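Local structure of 2-aminomuconic 6-semialdehyde dehydrogenase (Pseudomonas sp., 7BZV) at residues P373-G378 against C395-F400; S17-D22 against V31-E36. The protein probably oxidises 2-aminomuconic 6-semialdehyde with NAD+ in the meta-cleavage pathway of 2-aminophenol breakdown, and needs its tetrameric assembly to bind the cofactor. One frame throughout, in Å; residues are numbered along the deposited sequence.

Contact 1 (P373-G378 against C395-F400); sequences PTVIAG and CHVTPF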
loop_
_atom_site.group_PDB
_atom_site.type_symbol
_atom_site.label_atom_id
_atom_site.label_comp_id
_atom_site.label_asym_id
_atom_site.label_seq_id
_atom_site.Cartn_x
_atom_site.Cartn_y
_atom_site.Cartn_z
ATOM N N PRO B 373 12.070 -36.191 25.490
ATOM C CA PRO B 373 11.666 -35.987 24.090
ATOM C C PRO B 373 11.254 -37.316 23.470
ATOM O O PRO B 373 11.959 -38.321 23.590
ATOM C CB PRO B 373 12.922 -35.402 23.439
ATOM C CG PRO B 373 14.082 -35.848 24.341
ATOM C CD PRO B 373 13.501 -35.910 25.716
ATOM N N THR B 374 10.098 -37.328 22.809
ATOM C CA THR B 374 9.408 -38.576 22.503
ATOM C C THR B 374 8.953 -38.563 21.049
ATOM O O THR B 374 8.510 -37.535 20.523
ATOM C CB THR B 374 8.239 -38.777 23.482
ATOM O OG1 THR B 374 8.762 -38.842 24.817
ATOM C CG2 THR B 374 7.433 -40.050 23.217
ATOM N N VAL B 375 9.065 -39.714 20.401
ATOM C CA VAL B 375 8.545 -39.883 19.049
ATOM C C VAL B 375 7.757 -41.181 19.018
ATOM O O VAL B 375 8.284 -42.226 19.414
ATOM C CB VAL B 375 9.664 -39.922 17.993
ATOM C CG1 VAL B 375 9.080 -40.364 16.686
ATOM C CG2 VAL B 375 10.318 -38.587 17.866
ATOM N N ILE B 376 6.527 -41.137 18.500
ATOM C CA ILE B 376 5.737 -42.347 18.330
ATOM C C ILE B 376 5.423 -42.567 16.858
ATOM O O ILE B 376 5.539 -41.663 16.026
ATOM C CB ILE B 376 4.428 -42.333 19.155
ATOM C CG1 ILE B 376 3.602 -41.080 18.826
ATOM C CG2 ILE B 376 4.727 -42.389 20.649
ATOM C CD1 ILE B 376 2.193 -41.054 19.451
ATOM N N ALA B 377 5.002 -43.796 16.553
ATOM C CA ALA B 377 4.700 -44.222 15.196
ATOM C C ALA B 377 3.690 -45.358 15.248
ATOM O O ALA B 377 3.413 -45.930 16.304
ATOM C CB ALA B 377 5.972 -44.664 14.466
ATOM N N GLY B 378 3.163 -45.701 14.090
ATOM C CA GLY B 378 2.334 -46.874 13.956
ATOM C C GLY B 378 0.842 -46.625 14.000
ATOM O O GLY B 378 0.073 -47.576 13.834
ATOM N N CYS B 395 5.951 -36.125 18.817
ATOM C CA CYS B 395 5.205 -36.146 17.572
ATOM C C CYS B 395 4.860 -37.580 17.256
ATOM O O CYS B 395 5.450 -38.512 17.815
ATOM C CB CYS B 395 5.989 -35.531 16.409
ATOM S SG CYS B 395 7.445 -36.522 15.913
ATOM N N HIS B 396 3.911 -37.745 16.340
ATOM C CA HIS B 396 3.658 -39.002 15.645
ATOM C C HIS B 396 4.191 -38.900 14.219
ATOM O O HIS B 396 3.871 -37.949 13.503
ATOM C CB HIS B 396 2.162 -39.345 15.628
ATOM C CG HIS B 396 1.861 -40.636 14.941
ATOM N ND1 HIS B 396 1.421 -40.696 13.638
ATOM C CD2 HIS B 396 1.949 -41.915 15.368
ATOM C CE1 HIS B 396 1.270 -41.958 13.286
ATOM N NE2 HIS B 396 1.566 -42.715 14.326
ATOM N N VAL B 397 5.010 -39.860 13.798
ATOM C CA VAL B 397 5.574 -39.843 12.452
ATOM C C VAL B 397 4.952 -40.966 11.617
ATOM O O VAL B 397 4.799 -42.099 12.089
ATOM C CB VAL B 397 7.119 -39.915 12.498
ATOM C CG1 VAL B 397 7.581 -41.190 13.115
ATOM C CG2 VAL B 397 7.703 -39.736 11.131
ATOM N N THR B 398 4.616 -40.650 10.361
ATOM C CA THR B 398 3.907 -41.578 9.478
ATOM C C THR B 398 4.420 -41.369 8.060
ATOM O O THR B 398 4.784 -40.244 7.697
ATOM C CB THR B 398 2.376 -41.340 9.563
ATOM O OG1 THR B 398 1.621 -42.250 8.743
ATOM C CG2 THR B 398 2.043 -39.882 9.160
ATOM N N PRO B 399 4.484 -42.415 7.248
ATOM C CA PRO B 399 4.860 -42.234 5.842
ATOM C C PRO B 399 3.699 -41.746 4.987
ATOM O O PRO B 399 2.524 -41.963 5.293
ATOM C CB PRO B 399 5.278 -43.647 5.402
ATOM C CG PRO B 399 4.405 -44.562 6.254
ATOM C CD PRO B 399 4.224 -43.828 7.587
ATOM N N PHE B 400 4.057 -41.097 3.885
ATOM C CA PHE B 400 3.108 -40.748 2.827
ATOM C C PHE B 400 3.728 -41.040 1.469
ATOM O O PHE B 400 4.951 -41.193 1.337
ATOM C CB PHE B 400 2.655 -39.277 2.884
ATOM C CG PHE B 400 3.669 -38.281 2.417
ATOM C CD1 PHE B 400 3.722 -37.874 1.103
ATOM C CD2 PHE B 400 4.541 -37.713 3.312
ATOM C CE1 PHE B 400 4.656 -36.911 0.679
ATOM C CE2 PHE B 400 5.443 -36.793 2.903
ATOM C CZ PHE B 400 5.503 -36.377 1.583
HETATM O O HOH W 1 3.753 -44.459 11.565
#

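Contact 2 (S17-D22 against V31-E36); sequences SKTFQD and VAVVHE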
loop_
_atom_site.group_PDB
_atom_site.type_symbol
_atom_site.label_atom_id
_atom_site.label_comp_id
_atom_site.label_asym_id
_atom_site.label_seq_id
_atom_site.Cartn_x
_atom_site.Cartn_y
_atom_site.Cartn_z
ATOM N N SER B 17 -4.145 -9.558 50.094
ATOM C CA SER B 17 -4.435 -10.585 51.086
ATOM C C SER B 17 -4.125 -11.962 50.519
ATOM O O SER B 17 -3.323 -12.719 51.063
ATOM C CB SER B 17 -5.907 -10.506 51.510
ATOM O OG SER B 17 -6.350 -9.173 51.652
ATOM N N LYS B 18 -4.746 -12.283 49.399
ATOM C CA LYS B 18 -4.589 -13.579 48.765
ATOM C C LYS B 18 -3.321 -13.599 47.913
ATOM O O LYS B 18 -3.141 -12.777 47.005
ATOM C CB LYS B 18 -5.799 -13.887 47.888
ATOM C CG LYS B 18 -6.283 -15.350 47.778
ATOM C CD LYS B 18 -7.328 -15.536 46.634
ATOM C CE LYS B 18 -7.265 -16.966 46.060
ATOM N NZ LYS B 18 -8.161 -17.192 44.874
ATOM N N THR B 19 -2.478 -14.586 48.150
ATOM C CA THR B 19 -1.250 -14.780 47.400
ATOM C C THR B 19 -1.099 -16.244 46.999
ATOM O O THR B 19 -1.848 -17.124 47.439
ATOM C CB THR B 19 -0.037 -14.326 48.213
ATOM O OG1 THR B 19 0.249 -15.268 49.251
ATOM C CG2 THR B 19 -0.286 -12.969 48.803
ATOM N N PHE B 20 -0.134 -16.480 46.107
ATOM C CA PHE B 20 0.162 -17.819 45.631
ATOM C C PHE B 20 1.631 -17.905 45.237
ATOM O O PHE B 20 2.294 -16.894 44.997
ATOM C CB PHE B 20 -0.748 -18.221 44.456
ATOM C CG PHE B 20 -0.629 -17.333 43.226
ATOM C CD1 PHE B 20 0.409 -17.510 42.312
ATOM C CD2 PHE B 20 -1.574 -16.339 42.977
ATOM C CE1 PHE B 20 0.500 -16.704 41.164
ATOM C CE2 PHE B 20 -1.482 -15.525 41.852
ATOM C CZ PHE B 20 -0.440 -15.704 40.944
ATOM N N GLN B 21 2.129 -19.129 45.164
ATOM C CA GLN B 21 3.549 -19.369 44.967
ATOM C C GLN B 21 3.898 -19.463 43.486
ATOM O O GLN B 21 3.123 -19.977 42.684
ATOM C CB GLN B 21 3.975 -20.671 45.631
ATOM C CG GLN B 21 3.372 -20.905 46.995
ATOM C CD GLN B 21 3.923 -22.156 47.650
ATOM O OE1 GLN B 21 4.719 -22.082 48.591
ATOM N NE2 GLN B 21 3.515 -23.318 47.140
ATOM N N ASP B 22 5.096 -18.991 43.151
ATOM C CA ASP B 22 5.727 -19.193 41.844
ATOM C C ASP B 22 6.717 -20.339 42.013
ATOM O O ASP B 22 7.703 -20.205 42.741
ATOM C CB ASP B 22 6.428 -17.917 41.390
ATOM C CG ASP B 22 7.033 -18.020 40.013
ATOM O OD1 ASP B 22 6.883 -19.049 39.299
ATOM O OD2 ASP B 22 7.690 -17.019 39.646
ATOM N N VAL B 31 10.186 -19.876 43.950
ATOM C CA VAL B 31 11.123 -18.806 43.620
ATOM C C VAL B 31 10.537 -17.418 43.828
ATOM O O VAL B 31 11.295 -16.436 43.804
ATOM C CB VAL B 31 11.659 -18.938 42.178
ATOM C CG1 VAL B 31 12.515 -20.181 42.048
ATOM C CG2 VAL B 31 10.522 -18.989 41.183
ATOM N N ALA B 32 9.234 -17.299 44.075
ATOM C CA ALA B 32 8.610 -16.025 44.410
ATOM C C ALA B 32 7.209 -16.309 44.929
ATOM O O ALA B 32 6.682 -17.410 44.772
ATOM C CB ALA B 32 8.557 -15.087 43.193
ATOM N N VAL B 33 6.596 -15.289 45.523
ATOM C CA VAL B 33 5.168 -15.335 45.792
ATOM C C VAL B 33 4.501 -14.125 45.142
ATOM O O VAL B 33 5.081 -13.040 45.023
ATOM C CB VAL B 33 4.861 -15.425 47.312
ATOM C CG1 VAL B 33 5.662 -14.420 48.082
ATOM C CG2 VAL B 33 3.364 -15.264 47.547
ATOM N N VAL B 34 3.262 -14.338 44.719
ATOM C CA VAL B 34 2.558 -13.466 43.794
ATOM C C VAL B 34 1.269 -12.999 44.441
ATOM O O VAL B 34 0.549 -13.804 45.039
ATOM C CB VAL B 34 2.254 -14.219 42.489
ATOM C CG1 VAL B 34 1.795 -13.244 41.372
ATOM C CG2 VAL B 34 3.466 -15.031 42.089
ATOM N N HIS B 35 0.949 -11.714 44.267
ATOM C CA HIS B 35 -0.177 -11.081 44.942
ATOM C C HIS B 35 -1.366 -11.021 44.004
ATOM O O HIS B 35 -1.334 -10.305 42.996
ATOM C CB HIS B 35 0.209 -9.690 45.418
ATOM C CG HIS B 35 1.335 -9.692 46.403
ATOM N ND1 HIS B 35 1.189 -9.260 47.706
ATOM C CD2 HIS B 35 2.620 -10.096 46.283
ATOM C CE1 HIS B 35 2.344 -9.377 48.337
ATOM N NE2 HIS B 35 3.228 -9.884 47.497
ATOM N N GLU B 36 -2.422 -11.750 44.357
ATOM C CA GLU B 36 -3.568 -11.906 43.477
ATOM C C GLU B 36 -4.472 -10.684 43.550
ATOM O O GLU B 36 -4.680 -10.111 44.618
ATOM C CB GLU B 36 -4.349 -13.168 43.840
ATOM C CG GLU B 36 -5.496 -13.477 42.875
ATOM C CD GLU B 36 -6.155 -14.825 43.119
ATOM O OE1 GLU B 36 -5.704 -15.551 44.022
ATOM O OE2 GLU B 36 -7.128 -15.154 42.395
#

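Contact 1 (P373-G378 against C395-F400)
Ile376 pairs with His396 in parallel register, its N donating to Cys395 O (2.9 Å, almost straight at 176°) and its O accepting from Val397 N (2.9 Å), with the strand axes 4.7 Å apart at closest approach. These are the two parallel strands of a beta-alpha-beta unit, joined through the short helix 384-387, in the seven-stranded sheet at the core of what is, as in other aldehyde dehydrogenases, probably the catalytic domain. Cys395 N reaches Thr374 O only weakly.

Side chains alternate between the sheet's two faces. On one, Val375 CG1 meets Val397 CG1 at 4.0 Å, the two valines crossing obliquely, while Val375 CG2 touches Cys395 SG. Ala377 CB lies beside the same Val397 methyl; Phe280 and Ile311, from flanking helices, pack on Val375. On the other face, Ile376 and His396 cross at about a right angle. Ile376 CG1 sits between backbone N and carbonyl carbon (chi1 55°), which brings it to the edge of the imidazole, in its plane. The ring, its CG anti to the backbone N, reaches across to the end of strand 374-377, where His396 CD2 meets Ala377 CA at 3.6 Å and NE2 accepts the backbone N-H of Leu379. Past Ala377 the strands part, and one water spans them, accepting from Gly378 N at 2.9 Å and donating to Val397 O at 2.6 Å.

Contact 2 (S17-D22 against V31-E36)
Val34 lies under the ring of Phe20 in a CH-pi contact, its CB 3.6 Å from the ring centroid and 26° off the normal. The methine is displaced toward the rim on the CE1-CZ side, and CG1 follows it to 3.4 Å from CZ. With CG between the backbone N and carbonyl carbon (chi1 61°), the Phe20 ring is folded back over the partner strand; Glu36 CB comes to its edge, and Phe209 adds a further aromatic contact. With an alanine in place of Phe20, Val34 would probably lose the ring packed on it and Phe209 its aromatic neighbour. On the face away from Phe20 and Val34, Thr19 CG2 rests over the His35 ring, 4.1 Å above its plane, while His35 NE2 bonds Gln4 OE1.

Backbone bonds hold the strands in an antiparallel beta hairpin at the margin of the small N-terminal sheet, with strand 3-9 on the far side of strand 30-35. Phe20 and Val34 form a hydrogen-bonded pair, Phe20 N to Val34 O at 3.0 Å and Val34 N to Phe20 O at 2.7 Å. Asp22 receives both Val31 and Ala32 in a classic beta bulge: its N donates to Ala32 O, from well outside the carbonyl plane, and its O accepts from Val31 N at 2.8 Å with a nearly straight N-H (172°). At the other end Glu36 N donates to Lys18 O.

Charge is paired at that end too. The extended chains of Lys18 and Glu36 run side by side; Lys18 NZ makes a salt bridge to Glu36 OE1 at 3.1 Å and a weak bond to OE2, which also has Ser213 OG as partner. Asp22 OD2 lies close to Asp90 OD1, a like-charge approach that may raise the pKa of one carboxylate.

Overall arrangement
Contacts 1 and 2 belong to separate sheets of one chain: their centres are 40 Å apart, their nearest atoms about 23 Å. They follow in series, contact 2 closing before contact 1 opens. The hairpin of contact 2 packs against His207 and Phe209, just beyond strand 203-205 of the eight-stranded sheet, whereas contact 1 joins neighbouring parallel strands near one margin of the seven-stranded sheet. In this family the former sheet belongs to the NAD-binding part and the latter to the catalytic part, so contact 2 probably borders the one and contact 1 lies in the other; neither includes cofactor or substrate atoms. No other subunit of the tetramer touches either pair.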